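Local coordinates for tyrocidine synthetase 3 (Brevibacillus brevis, PDB 2JGP), which probably forms peptide bonds in tyrocidine biosynthesis, its condensation domain joining aminoacyl and peptidyl groups borne on phosphopantetheine arms of carrier domains such as the one preceding it, at residues R203-K208 / V215-M220; T134-A139 / F171-S176; R14-W19 / P68-L73; N53-D58 / N84-E89. One frame throughout, in Å; residues are numbered along the deposited sequence.

Contact 1 of 4, residues R203-K208 / V215-M220; sequences RVSLLK and VLFTDM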
loop_
_atom_site.group_PDB
_atom_site.type_symbol
_atom_site.label_atom_id
_atom_site.label_comp_id
_atom_site.label_asym_id
_atom_site.label_seq_id
_atom_site.Cartn_x
_atom_site.Cartn_y
_atom_site.Cartn_z
ATOM N N ARG A 203 -20.523 4.388 -9.953
ATOM C CA ARG A 203 -21.983 4.352 -9.955
ATOM C C ARG A 203 -22.495 4.275 -8.526
ATOM O O ARG A 203 -21.808 3.777 -7.625
ATOM C CB ARG A 203 -22.529 3.206 -10.816
ATOM C CG ARG A 203 -21.862 1.857 -10.627
ATOM C CD ARG A 203 -22.571 0.778 -11.447
ATOM N NE ARG A 203 -22.220 0.810 -12.872
ATOM C CZ ARG A 203 -21.554 -0.139 -13.530
ATOM N NH1 ARG A 203 -21.149 -1.245 -12.924
ATOM N NH2 ARG A 203 -21.293 0.014 -14.820
ATOM N N VAL A 204 -23.691 4.813 -8.323
ATOM C CA VAL A 204 -24.252 4.944 -6.990
ATOM C C VAL A 204 -25.733 4.583 -7.028
ATOM O O VAL A 204 -26.468 5.040 -7.904
ATOM C CB VAL A 204 -24.062 6.382 -6.458
ATOM C CG1 VAL A 204 -24.588 6.516 -5.023
ATOM C CG2 VAL A 204 -22.592 6.773 -6.521
ATOM N N SER A 205 -26.150 3.737 -6.087
ATOM C CA SER A 205 -27.560 3.448 -5.861
ATOM C C SER A 205 -27.912 3.812 -4.422
ATOM O O SER A 205 -27.217 3.408 -3.487
ATOM C CB SER A 205 -27.868 1.973 -6.123
ATOM O OG SER A 205 -27.709 1.646 -7.494
ATOM N N LEU A 206 -28.975 4.594 -4.256
ATOM C CA LEU A 206 -29.527 4.889 -2.936
ATOM C C LEU A 206 -30.805 4.077 -2.753
ATOM O O LEU A 206 -31.760 4.242 -3.510
ATOM C CB LEU A 206 -29.833 6.378 -2.797
ATOM C CG LEU A 206 -30.347 6.825 -1.429
ATOM C CD1 LEU A 206 -29.351 6.468 -0.327
ATOM C CD2 LEU A 206 -30.635 8.321 -1.430
ATOM N N LEU A 207 -30.808 3.199 -1.752
ATOM C CA LEU A 207 -31.947 2.327 -1.484
ATOM C C LEU A 207 -32.588 2.716 -0.161
ATOM O O LEU A 207 -31.970 2.571 0.890
ATOM C CB LEU A 207 -31.499 0.867 -1.419
ATOM C CG LEU A 207 -30.592 0.364 -2.541
ATOM C CD1 LEU A 207 -30.090 -1.036 -2.207
ATOM C CD2 LEU A 207 -31.331 0.383 -3.873
ATOM N N LYS A 208 -33.817 3.223 -0.229
ATOM C CA LYS A 208 -34.617 3.497 0.959
ATOM C C LYS A 208 -35.201 2.184 1.467
ATOM O O LYS A 208 -36.015 1.557 0.784
ATOM C CB LYS A 208 -35.739 4.481 0.626
ATOM C CG LYS A 208 -36.628 4.854 1.812
ATOM C CD LYS A 208 -37.402 6.140 1.537
ATOM C CE LYS A 208 -38.091 6.683 2.784
ATOM N NZ LYS A 208 -39.550 6.406 2.808
ATOM N N VAL A 215 -29.717 2.558 2.438
ATOM C CA VAL A 215 -28.434 1.927 2.136
ATOM C C VAL A 215 -27.844 2.600 0.907
ATOM O O VAL A 215 -28.478 2.639 -0.143
ATOM C CB VAL A 215 -28.570 0.415 1.877
ATOM C CG1 VAL A 215 -27.218 -0.177 1.451
ATOM C CG2 VAL A 215 -29.094 -0.279 3.120
ATOM N N LEU A 216 -26.643 3.151 1.055
ATOM C CA LEU A 216 -25.932 3.766 -0.061
ATOM C C LEU A 216 -24.974 2.751 -0.656
ATOM O O LEU A 216 -24.011 2.341 -0.009
ATOM C CB LEU A 216 -25.157 5.002 0.399
ATOM C CG LEU A 216 -24.476 5.841 -0.687
ATOM C CD1 LEU A 216 -25.521 6.461 -1.620
ATOM C CD2 LEU A 216 -23.613 6.920 -0.054
ATOM N N PHE A 217 -25.241 2.349 -1.893
ATOM C CA PHE A 217 -24.356 1.448 -2.617
ATOM C C PHE A 217 -23.499 2.251 -3.585
ATOM O O PHE A 217 -24.026 2.999 -4.405
ATOM C CB PHE A 217 -25.167 0.401 -3.385
ATOM C CG PHE A 217 -24.342 -0.405 -4.344
ATOM C CD1 PHE A 217 -23.689 -1.552 -3.921
ATOM C CD2 PHE A 217 -24.209 -0.006 -5.675
ATOM C CE1 PHE A 217 -22.907 -2.293 -4.808
ATOM C CE2 PHE A 217 -23.433 -0.746 -6.563
ATOM C CZ PHE A 217 -22.781 -1.887 -6.128
ATOM N N THR A 218 -22.183 2.079 -3.497
ATOM C CA THR A 218 -21.247 2.760 -4.383
ATOM C C THR A 218 -20.291 1.731 -4.977
ATOM O O THR A 218 -19.859 0.807 -4.290
ATOM C CB THR A 218 -20.452 3.849 -3.633
ATOM O OG1 THR A 218 -21.361 4.786 -3.029
ATOM C CG2 THR A 218 -19.515 4.592 -4.585
ATOM N N ASP A 219 -19.988 1.872 -6.262
ATOM C CA ASP A 219 -19.027 0.990 -6.920
ATOM C C ASP A 219 -18.207 1.815 -7.895
ATOM O O ASP A 219 -18.692 2.804 -8.447
ATOM C CB ASP A 219 -19.740 -0.151 -7.641
ATOM C CG ASP A 219 -18.815 -1.317 -7.981
ATOM O OD1 ASP A 219 -17.591 -1.241 -7.736
ATOM O OD2 ASP A 219 -19.335 -2.331 -8.487
ATOM N N MET A 220 -16.955 1.414 -8.082
ATOM C CA MET A 220 -16.074 2.090 -9.017
ATOM C C MET A 220 -15.030 1.103 -9.469
ATOM O O MET A 220 -14.847 0.052 -8.837
ATOM C CB MET A 220 -15.429 3.334 -8.380
ATOM C CG MET A 220 -14.447 3.063 -7.247
ATOM S SD MET A 220 -14.067 4.532 -6.246
ATOM C CE MET A 220 -15.478 4.558 -5.135
HETATM O O HOH W 1 -21.339 -2.203 -9.991
#
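Leu216 and Val204 meet across the antiparallel beta hairpin formed by strands 202-210 and 213-220, in the middle of the five-stranded mixed sheet of the condensation domain. Three hydrogen-bonded pairs, Arg203 with Asp219, Ser205 with Phe217 and Leu207 with Val215, alternate with two non-hydrogen-bonded pairs. The shortest of the six backbone bonds, from Val215 N to Leu207 O, measures 2.7 Å. Between them, Val204 CA lies 3.2 Å from Phe217 O in a CA-H...O contact.

On one face Leu206 sits opposite Leu216 and Val204 opposite Thr218. Leu216 CG stands anti to the backbone N (chi1 -174°), and its CD1 branch reaches toward the partner strand, 4.0 Å from Leu206 CD1 and, on the diagonal, 3.5 Å from Val204 CG1. This face is closed by helix 133-146, where Val136 packs on Leu216 and Phe140 on Val204.

The opposite face bears Arg203, Ser205, Leu207, Val215, Phe217 and Asp219. Arg203 can be followed outward: CB leads to CG, set between the backbone N and the carbonyl carbon (chi1 46°), 4.0 Å from Asp219 O and 4.2 Å from Asp219 CB, and the chain then bends at chi3. Its guanidinium makes a cation-pi contact with Phe194, NH2 donates to Pro193 O, and NH1 stays 4.9 Å from Asp219 OD2, too far for direct contact. The carboxylate is instead held by Asn120 ND2 at OD2 and Met121 N at OD1. One water lies in the guanidinium plane, accepting from Arg203 NH1 at 3.1 Å and sitting close to Asp219 OD2.

Contact 2 of 4, residues T134-A139 / F171-S176; sequences TRVEAA and FALAYS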
loop_
_atom_site.group_PDB
_atom_site.type_symbol
_atom_site.label_atom_id
_atom_site.label_comp_id
_atom_site.label_asym_id
_atom_site.label_seq_id
_atom_site.Cartn_x
_atom_site.Cartn_y
_atom_site.Cartn_z
ATOM N N THR A 134 -31.589 14.190 -3.342
ATOM C CA THR A 134 -31.031 15.127 -4.316
ATOM C C THR A 134 -29.666 15.668 -3.874
ATOM O O THR A 134 -28.777 15.868 -4.707
ATOM C CB THR A 134 -31.985 16.303 -4.595
ATOM O OG1 THR A 134 -32.316 16.963 -3.367
ATOM C CG2 THR A 134 -33.263 15.805 -5.267
ATOM N N ARG A 135 -29.499 15.897 -2.571
ATOM C CA ARG A 135 -28.200 16.325 -2.034
ATOM C C ARG A 135 -27.152 15.222 -2.128
ATOM O O ARG A 135 -25.983 15.504 -2.392
ATOM C CB ARG A 135 -28.316 16.804 -0.585
ATOM C CG ARG A 135 -28.830 18.232 -0.454
ATOM C CD ARG A 135 -28.223 18.954 0.751
ATOM N NE ARG A 135 -28.911 18.652 2.004
ATOM C CZ ARG A 135 -28.483 19.022 3.212
ATOM N NH1 ARG A 135 -27.343 19.699 3.359
ATOM N NH2 ARG A 135 -29.193 18.702 4.289
ATOM N N VAL A 136 -27.567 13.976 -1.901
ATOM C CA VAL A 136 -26.679 12.828 -2.093
ATOM C C VAL A 136 -26.101 12.891 -3.501
ATOM O O VAL A 136 -24.884 12.889 -3.678
ATOM C CB VAL A 136 -27.417 11.479 -1.888
ATOM C CG1 VAL A 136 -26.519 10.299 -2.265
ATOM C CG2 VAL A 136 -27.901 11.352 -0.450
ATOM N N GLU A 137 -26.991 12.977 -4.487
ATOM C CA GLU A 137 -26.614 13.068 -5.897
ATOM C C GLU A 137 -25.683 14.248 -6.173
ATOM O O GLU A 137 -24.668 14.095 -6.858
ATOM C CB GLU A 137 -27.866 13.195 -6.770
ATOM C CG GLU A 137 -27.589 13.102 -8.259
ATOM C CD GLU A 137 -28.847 13.209 -9.089
ATOM O OE1 GLU A 137 -29.513 14.261 -9.012
ATOM O OE2 GLU A 137 -29.167 12.241 -9.817
ATOM N N ALA A 138 -26.035 15.414 -5.633
ATOM C CA ALA A 138 -25.276 16.647 -5.860
ATOM C C ALA A 138 -23.846 16.567 -5.329
ATOM O O ALA A 138 -22.923 17.097 -5.947
ATOM C CB ALA A 138 -25.997 17.829 -5.235
ATOM N N ALA A 139 -23.671 15.915 -4.181
ATOM C CA ALA A 139 -22.341 15.722 -3.603
ATOM C C ALA A 139 -21.479 14.855 -4.516
ATOM O O ALA A 139 -20.308 15.164 -4.742
ATOM C CB ALA A 139 -22.443 15.109 -2.208
ATOM N N PHE A 171 -23.990 11.899 -14.942
ATOM C CA PHE A 171 -24.159 11.091 -13.742
ATOM C C PHE A 171 -25.531 11.336 -13.132
ATOM O O PHE A 171 -25.946 12.479 -12.978
ATOM C CB PHE A 171 -23.068 11.405 -12.710
ATOM C CG PHE A 171 -23.240 10.669 -11.407
ATOM C CD1 PHE A 171 -22.655 9.427 -11.215
ATOM C CD2 PHE A 171 -23.998 11.217 -10.377
ATOM C CE1 PHE A 171 -22.814 8.748 -10.021
ATOM C CE2 PHE A 171 -24.168 10.537 -9.179
ATOM C CZ PHE A 171 -23.575 9.300 -9.002
ATOM N N ALA A 172 -26.223 10.252 -12.792
ATOM C CA ALA A 172 -27.450 10.329 -12.011
ATOM C C ALA A 172 -27.414 9.290 -10.897
ATOM O O ALA A 172 -26.943 8.162 -11.095
ATOM C CB ALA A 172 -28.674 10.119 -12.900
ATOM N N LEU A 173 -27.894 9.690 -9.724
ATOM C CA LEU A 173 -28.111 8.784 -8.599
ATOM C C LEU A 173 -29.259 7.839 -8.940
ATOM O O LEU A 173 -30.346 8.295 -9.302
ATOM C CB LEU A 173 -28.480 9.588 -7.344
ATOM C CG LEU A 173 -28.814 8.854 -6.035
ATOM C CD1 LEU A 173 -29.065 9.854 -4.918
ATOM C CD2 LEU A 173 -30.021 7.953 -6.166
ATOM N N ALA A 174 -29.027 6.537 -8.800
ATOM C CA ALA A 174 -30.073 5.531 -8.995
ATOM C C ALA A 174 -30.834 5.329 -7.685
ATOM O O ALA A 174 -30.276 4.824 -6.711
ATOM C CB ALA A 174 -29.463 4.224 -9.453
ATOM N N TYR A 175 -32.101 5.727 -7.654
ATOM C CA TYR A 175 -32.902 5.648 -6.436
ATOM C C TYR A 175 -33.924 4.516 -6.513
ATOM O O TYR A 175 -34.590 4.338 -7.536
ATOM C CB TYR A 175 -33.609 6.978 -6.183
ATOM C CG TYR A 175 -34.438 6.999 -4.919
ATOM C CD1 TYR A 175 -33.833 7.081 -3.668
ATOM C CD2 TYR A 175 -35.826 6.941 -4.973
ATOM C CE1 TYR A 175 -34.585 7.100 -2.506
ATOM C CE2 TYR A 175 -36.590 6.959 -3.817
ATOM C CZ TYR A 175 -35.963 7.040 -2.584
ATOM O OH TYR A 175 -36.721 7.063 -1.434
ATOM N N SER A 176 -34.030 3.751 -5.428
ATOM C CA SER A 176 -35.020 2.681 -5.312
ATOM C C SER A 176 -35.533 2.582 -3.878
ATOM O O SER A 176 -34.866 3.022 -2.942
ATOM C CB SER A 176 -34.418 1.334 -5.729
ATOM O OG SER A 176 -33.875 1.383 -7.037
#
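Phe171 opens the segment, and its ring comes up to helix 133-146, with CE2 4.3 Å from Glu137 O and 4.4 Å from Glu137 CG. The ring also packs on Phe140 and Ile144 of the same helix. At Ala172 the chain passes beside the glutamate carboxylate, with CA 3.4 Å from Glu137 OE2.

Leu173 carries the centre of the contact. Its backbone N donates to Glu137 OE2 at 2.9 Å, with an N-H...O angle of 155°, on the anti lone pair, the one turned away from the other carboxylate oxygen. Glu137 gets there with CG anti to the backbone N (chi1 -172°) and an extended chain, whose CB and CG lie across Leu173 CB. Leu173 CB is directed toward the helix, and CD1 meets Val136 CG1 at 3.7 Å. From Ala174 onward the segment turns to the sheet, pairing with strand 202-210 through Val204 and Leu206.

This is a helix-to-sheet-edge junction of the condensation domain, where one carboxylate takes up a backbone N-H near the start of the edge strand. A negative charge receiving that N-H probably makes the bond stronger than a neutral acceptor would, while the methylenes of Glu137 contribute apolar packing beside it.

Contact 3 of 4, residues R14-W19 / P68-L73; sequences RLAQVW and PTIQEL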
loop_
_atom_site.group_PDB
_atom_site.type_symbol
_atom_site.label_atom_id
_atom_site.label_comp_id
_atom_site.label_asym_id
_atom_site.label_seq_id
_atom_site.Cartn_x
_atom_site.Cartn_y
_atom_site.Cartn_z
ATOM N N ARG A 14 16.631 7.295 1.747
ATOM C CA ARG A 14 17.649 7.308 0.699
ATOM C C ARG A 14 18.914 8.033 1.149
ATOM O O ARG A 14 20.021 7.531 0.990
ATOM C CB ARG A 14 17.099 7.962 -0.574
ATOM C CG ARG A 14 16.078 7.104 -1.294
ATOM C CD ARG A 14 15.394 7.850 -2.416
ATOM N NE ARG A 14 14.555 6.936 -3.188
ATOM C CZ ARG A 14 13.530 7.308 -3.950
ATOM N NH1 ARG A 14 13.200 8.587 -4.077
ATOM N NH2 ARG A 14 12.827 6.389 -4.591
ATOM N N LEU A 15 18.733 9.215 1.724
ATOM C CA LEU A 15 19.855 10.014 2.193
ATOM C C LEU A 15 20.626 9.326 3.307
ATOM O O LEU A 15 21.857 9.284 3.270
ATOM C CB LEU A 15 19.376 11.383 2.684
ATOM C CG LEU A 15 19.091 12.410 1.588
ATOM C CD1 LEU A 15 18.228 13.564 2.131
ATOM C CD2 LEU A 15 20.401 12.937 0.998
ATOM N N ALA A 16 19.903 8.795 4.289
ATOM C CA ALA A 16 20.521 8.159 5.449
ATOM C C ALA A 16 21.420 7.018 5.013
ATOM O O ALA A 16 22.514 6.864 5.531
ATOM C CB ALA A 16 19.458 7.659 6.408
ATOM N N GLN A 17 20.931 6.225 4.059
ATOM C CA GLN A 17 21.687 5.115 3.468
ATOM C C GLN A 17 22.989 5.595 2.826
ATOM O O GLN A 17 24.048 5.007 3.044
ATOM C CB GLN A 17 20.796 4.385 2.450
ATOM C CG GLN A 17 21.499 3.617 1.321
ATOM C CD GLN A 17 21.436 4.333 -0.043
ATOM O OE1 GLN A 17 20.449 5.028 -0.398
ATOM N NE2 GLN A 17 22.485 4.150 -0.819
ATOM N N VAL A 18 22.905 6.658 2.033
ATOM C CA VAL A 18 24.080 7.243 1.406
ATOM C C VAL A 18 25.083 7.788 2.436
ATOM O O VAL A 18 26.282 7.557 2.304
ATOM C CB VAL A 18 23.696 8.333 0.379
ATOM C CG1 VAL A 18 24.921 9.125 -0.047
ATOM C CG2 VAL A 18 23.029 7.685 -0.850
ATOM N N TRP A 19 24.600 8.482 3.467
ATOM C CA TRP A 19 25.497 9.014 4.501
ATOM C C TRP A 19 26.242 7.897 5.229
ATOM O O TRP A 19 27.430 8.021 5.510
ATOM C CB TRP A 19 24.730 9.831 5.536
ATOM C CG TRP A 19 24.279 11.184 5.077
ATOM C CD1 TRP A 19 24.054 11.592 3.789
ATOM C CD2 TRP A 19 23.940 12.297 5.916
ATOM N NE1 TRP A 19 23.615 12.889 3.779
ATOM C CE2 TRP A 19 23.537 13.348 5.069
ATOM C CE3 TRP A 19 23.948 12.507 7.300
ATOM C CZ2 TRP A 19 23.138 14.597 5.559
ATOM C CZ3 TRP A 19 23.551 13.748 7.788
ATOM C CH2 TRP A 19 23.152 14.774 6.916
ATOM N N PRO A 68 22.241 20.875 6.885
ATOM C CA PRO A 68 23.188 19.814 7.240
ATOM C C PRO A 68 22.613 18.578 7.940
ATOM O O PRO A 68 23.377 17.670 8.269
ATOM C CB PRO A 68 24.163 20.537 8.168
ATOM C CG PRO A 68 23.304 21.529 8.874
ATOM C CD PRO A 68 22.299 21.991 7.847
ATOM N N THR A 69 21.298 18.524 8.155
ATOM C CA THR A 69 20.685 17.356 8.775
ATOM C C THR A 69 19.834 16.596 7.764
ATOM O O THR A 69 19.342 17.172 6.793
ATOM C CB THR A 69 19.818 17.746 9.993
ATOM O OG1 THR A 69 18.748 18.594 9.568
ATOM C CG2 THR A 69 20.651 18.451 11.059
ATOM N N ILE A 70 19.671 15.297 7.998
ATOM C CA ILE A 70 18.883 14.443 7.116
ATOM C C ILE A 70 17.481 15.015 6.872
ATOM O O ILE A 70 17.012 15.051 5.734
ATOM C CB ILE A 70 18.744 13.009 7.688
ATOM C CG1 ILE A 70 20.079 12.261 7.628
ATOM C CG2 ILE A 70 17.678 12.223 6.931
ATOM C CD1 ILE A 70 20.560 11.953 6.216
ATOM N N GLN A 71 16.807 15.457 7.933
ATOM C CA GLN A 71 15.424 15.928 7.771
ATOM C C GLN A 71 15.349 17.206 6.942
ATOM O O GLN A 71 14.444 17.363 6.130
ATOM C CB GLN A 71 14.705 16.088 9.115
ATOM C CG GLN A 71 15.282 17.128 10.051
ATOM C CD GLN A 71 14.532 17.199 11.372
ATOM O OE1 GLN A 71 13.610 16.428 11.616
ATOM N NE2 GLN A 71 14.939 18.121 12.234
ATOM N N GLU A 72 16.305 18.107 7.125
ATOM C CA GLU A 72 16.310 19.350 6.356
ATOM C C GLU A 72 16.608 19.101 4.886
ATOM O O GLU A 72 15.984 19.704 4.013
ATOM C CB GLU A 72 17.345 20.320 6.898
ATOM C CG GLU A 72 17.028 20.887 8.259
ATOM C CD GLU A 72 18.178 21.715 8.787
ATOM O OE1 GLU A 72 18.061 22.948 8.757
ATOM O OE2 GLU A 72 19.209 21.133 9.194
ATOM N N LEU A 73 17.582 18.236 4.623
ATOM C CA LEU A 73 18.025 17.967 3.254
ATOM C C LEU A 73 16.974 17.165 2.495
ATOM O O LEU A 73 16.736 17.415 1.317
ATOM C CB LEU A 73 19.369 17.234 3.268
ATOM C CG LEU A 73 20.153 17.134 1.952
ATOM C CD1 LEU A 73 20.475 18.511 1.382
ATOM C CD2 LEU A 73 21.432 16.357 2.188
#
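Trp19 presents one indole face to Ile70 and part of its edge to the turn before helix 70-79. Ile70 CD1 sits above the six-membered ring, 3.4 Å from its centroid and 11° off the normal, a CH-pi contact. Ile70 approaches from the opposite direction, and CG1, anti to the carbonyl carbon (chi1 -70°), carries CD1 over the ring. At the edge, near the ring plane, CH2 lies 3.2 Å from Pro68 O, and Leu73 CD2 stands 4.2 Å from CZ2. Phe34 adds an edge-to-face ring contact.

Beside the indole, Leu15 CB touches the same Ile70 CD1 at 3.8 Å, so this methyl is lodged between two residues one turn apart on helix 10-23. Leu15 and Leu73 cross at about a right angle, with their CD2 methyls 3.8 Å apart. Thr69 caps the second helix: OG1 accepts a weak bond from Glu72 N and donates to Glu72 OE2 at 2.6 Å.

The contact packs the first helix of the carrier-protein fold against the start of its last. No hydrogen bond crosses between the segments, which implies that shape and burial, rather than polar pairing, hold the two helices together here.

Contact 4 of 4, residues N53-D58 / N84-E89; sequences NEYQVD and NVFSIE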
loop_
_atom_site.group_PDB
_atom_site.type_symbol
_atom_site.label_atom_id
_atom_site.label_comp_id
_atom_site.label_asym_id
_atom_site.label_seq_id
_atom_site.Cartn_x
_atom_site.Cartn_y
_atom_site.Cartn_z
ATOM N N ASN A 53 24.538 9.705 -8.672
ATOM C CA ASN A 53 24.700 8.397 -9.310
ATOM C C ASN A 53 23.537 7.438 -9.054
ATOM O O ASN A 53 23.080 6.762 -9.974
ATOM C CB ASN A 53 26.015 7.737 -8.875
ATOM C CG ASN A 53 27.243 8.443 -9.438
ATOM O OD1 ASN A 53 27.156 9.202 -10.405
ATOM N ND2 ASN A 53 28.399 8.186 -8.832
ATOM N N GLU A 54 23.071 7.371 -7.811
ATOM C CA GLU A 54 22.020 6.422 -7.444
ATOM C C GLU A 54 20.628 6.942 -7.811
ATOM O O GLU A 54 19.779 6.158 -8.250
ATOM C CB GLU A 54 22.095 6.081 -5.952
ATOM C CG GLU A 54 21.163 4.936 -5.496
ATOM C CD GLU A 54 21.507 3.574 -6.091
ATOM O OE1 GLU A 54 20.640 2.672 -6.058
ATOM O OE2 GLU A 54 22.637 3.396 -6.580
ATOM N N TYR A 55 20.401 8.249 -7.654
ATOM C CA TYR A 55 19.046 8.822 -7.781
ATOM C C TYR A 55 18.886 9.952 -8.805
ATOM O O TYR A 55 17.783 10.466 -8.963
ATOM C CB TYR A 55 18.558 9.295 -6.407
ATOM C CG TYR A 55 18.578 8.188 -5.386
ATOM C CD1 TYR A 55 19.515 8.171 -4.355
ATOM C CD2 TYR A 55 17.684 7.124 -5.480
ATOM C CE1 TYR A 55 19.541 7.132 -3.424
ATOM C CE2 TYR A 55 17.703 6.082 -4.561
ATOM C CZ TYR A 55 18.630 6.091 -3.538
ATOM O OH TYR A 55 18.645 5.050 -2.644
ATOM N N GLN A 56 19.958 10.325 -9.503
ATOM C CA GLN A 56 19.918 11.454 -10.448
ATOM C C GLN A 56 19.298 12.703 -9.827
ATOM O O GLN A 56 18.488 13.391 -10.456
ATOM C CB GLN A 56 19.153 11.080 -11.723
ATOM C CG GLN A 56 19.996 10.463 -12.808
ATOM C CD GLN A 56 19.227 10.315 -14.095
ATOM O OE1 GLN A 56 18.099 9.828 -14.099
ATOM N NE2 GLN A 56 19.831 10.736 -15.203
ATOM N N VAL A 57 19.656 12.973 -8.577
ATOM C CA VAL A 57 19.236 14.188 -7.903
ATOM C C VAL A 57 20.493 14.995 -7.634
ATOM O O VAL A 57 21.441 14.491 -7.037
ATOM C CB VAL A 57 18.481 13.892 -6.601
ATOM C CG1 VAL A 57 18.167 15.185 -5.857
ATOM C CG2 VAL A 57 17.190 13.128 -6.911
ATOM N N ASP A 58 20.497 16.236 -8.101
ATOM C CA ASP A 58 21.667 17.096 -8.017
ATOM C C ASP A 58 21.486 18.073 -6.863
ATOM O O ASP A 58 20.700 19.015 -6.954
ATOM C CB ASP A 58 21.860 17.829 -9.342
ATOM C CG ASP A 58 22.096 16.873 -10.509
ATOM O OD1 ASP A 58 22.877 15.909 -10.346
ATOM O OD2 ASP A 58 21.502 17.085 -11.589
ATOM N N ASN A 84 15.920 17.223 -10.179
ATOM C CA ASN A 84 15.285 16.139 -9.444
ATOM C C ASN A 84 14.365 15.380 -10.402
ATOM O O ASN A 84 13.271 15.839 -10.721
ATOM C CB ASN A 84 14.498 16.685 -8.245
ATOM C CG ASN A 84 13.783 15.593 -7.456
ATOM O OD1 ASN A 84 13.771 14.420 -7.845
ATOM N ND2 ASN A 84 13.179 15.979 -6.336
ATOM N N VAL A 85 14.818 14.219 -10.869
ATOM C CA VAL A 85 14.047 13.453 -11.842
ATOM C C VAL A 85 12.811 12.788 -11.228
ATOM O O VAL A 85 12.009 12.217 -11.966
ATOM C CB VAL A 85 14.903 12.367 -12.549
ATOM C CG1 VAL A 85 16.062 13.012 -13.315
ATOM C CG2 VAL A 85 15.403 11.343 -11.549
ATOM N N PHE A 86 12.674 12.846 -9.899
ATOM C CA PHE A 86 11.506 12.301 -9.182
ATOM C C PHE A 86 10.373 13.312 -9.004
ATOM O O PHE A 86 9.308 12.968 -8.495
ATOM C CB PHE A 86 11.920 11.793 -7.793
ATOM C CG PHE A 86 12.722 10.538 -7.827
ATOM C CD1 PHE A 86 14.101 10.580 -7.984
ATOM C CD2 PHE A 86 12.103 9.305 -7.699
ATOM C CE1 PHE A 86 14.839 9.420 -8.013
ATOM C CE2 PHE A 86 12.845 8.135 -7.730
ATOM C CZ PHE A 86 14.211 8.193 -7.887
ATOM N N SER A 87 10.603 14.554 -9.411
ATOM C CA SER A 87 9.633 15.623 -9.215
ATOM C C SER A 87 8.424 15.464 -10.136
ATOM O O SER A 87 8.577 15.259 -11.339
ATOM C CB SER A 87 10.298 16.976 -9.470
ATOM O OG SER A 87 9.349 18.022 -9.473
ATOM N N ILE A 88 7.233 15.562 -9.556
ATOM C CA ILE A 88 5.982 15.480 -10.309
ATOM C C ILE A 88 5.328 16.860 -10.365
ATOM O O ILE A 88 4.905 17.394 -9.336
ATOM C CB ILE A 88 5.008 14.472 -9.669
ATOM C CG1 ILE A 88 5.644 13.085 -9.596
ATOM C CG2 ILE A 88 3.716 14.395 -10.466
ATOM C CD1 ILE A 88 4.832 12.094 -8.799
ATOM N N GLU A 89 5.257 17.429 -11.567
ATOM C CA GLU A 89 4.697 18.764 -11.781
ATOM C C GLU A 89 3.503 18.694 -12.746
ATOM O O GLU A 89 3.362 17.713 -13.483
ATOM C CB GLU A 89 5.772 19.688 -12.362
ATOM C CG GLU A 89 7.059 19.748 -11.542
ATOM C CD GLU A 89 6.885 20.504 -10.243
ATOM O OE1 GLU A 89 6.731 19.857 -9.181
ATOM O OE2 GLU A 89 6.894 21.755 -10.283
#
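Asn84 OD1 accepts from Phe86 N at 2.8 Å and also lies 3.8 Å from Val57 CG2, placing this Asx turn directly against the opposite segment. With CG anti to the backbone N (chi1 179°), the Asn84 side chain runs alongside that of Val57. The donor stands above the amide's carbonyl plane, 37° out of it, and Ser87 N bonds to Asn84 O to complete a type I beta turn. Asn84 ND2 is held by Thr80 O.

The turn brings Val85 and the Phe86 ring against the end of helix 41-55. Val85 CG2 packs 3.6 Å from Tyr55 O and 3.8 Å from Gln56 CB. The Phe86 ring meets the same carbonyl oxygen by its edge, CE1 lying 3.3 Å from Tyr55 O, while Val57 CG2 is 4.1 Å from Phe86 CD1. Gln56 leaves the helix with positive phi (50°), and a single bridge joins Val57 and Asn84. Val85 N is buried here without a partner.

The contact thus fastens the carrier domain to the linker running toward the condensation domain. Val85 O accepts from Trp259 NE1 of helix 253-263, Gln56 OE1 from Ala268 N of helix 267-279, and on the carrier side Phe86 meets Trp11 and Arg14 of helix 10-23.

How the contacts relate
From the N terminus, helix 10-23 is the first element used, and contact 3 closes the carrier domain by bringing 68-73 back to it. Contact 4 crosses contact 3: its first segment, 53-58, falls within that loop, and its second, 84-89, lies beyond it on the linker. The two touch, with Arg14 NE 3.5 Å from Tyr55 CE2, and their centres are 15 Å apart. Contacts 2 and 1 follow in series within the condensation domain, first joining helix 133-146 to an edge strand, then closing the adjacent hairpin. Leu206 N and Ala174 O lie 2.8 Å apart where these two meet. No contact nests inside another. Contacts 1 and 3, in different domains, lie on opposite sides of the chain's centre, their centres about 47 Å apart.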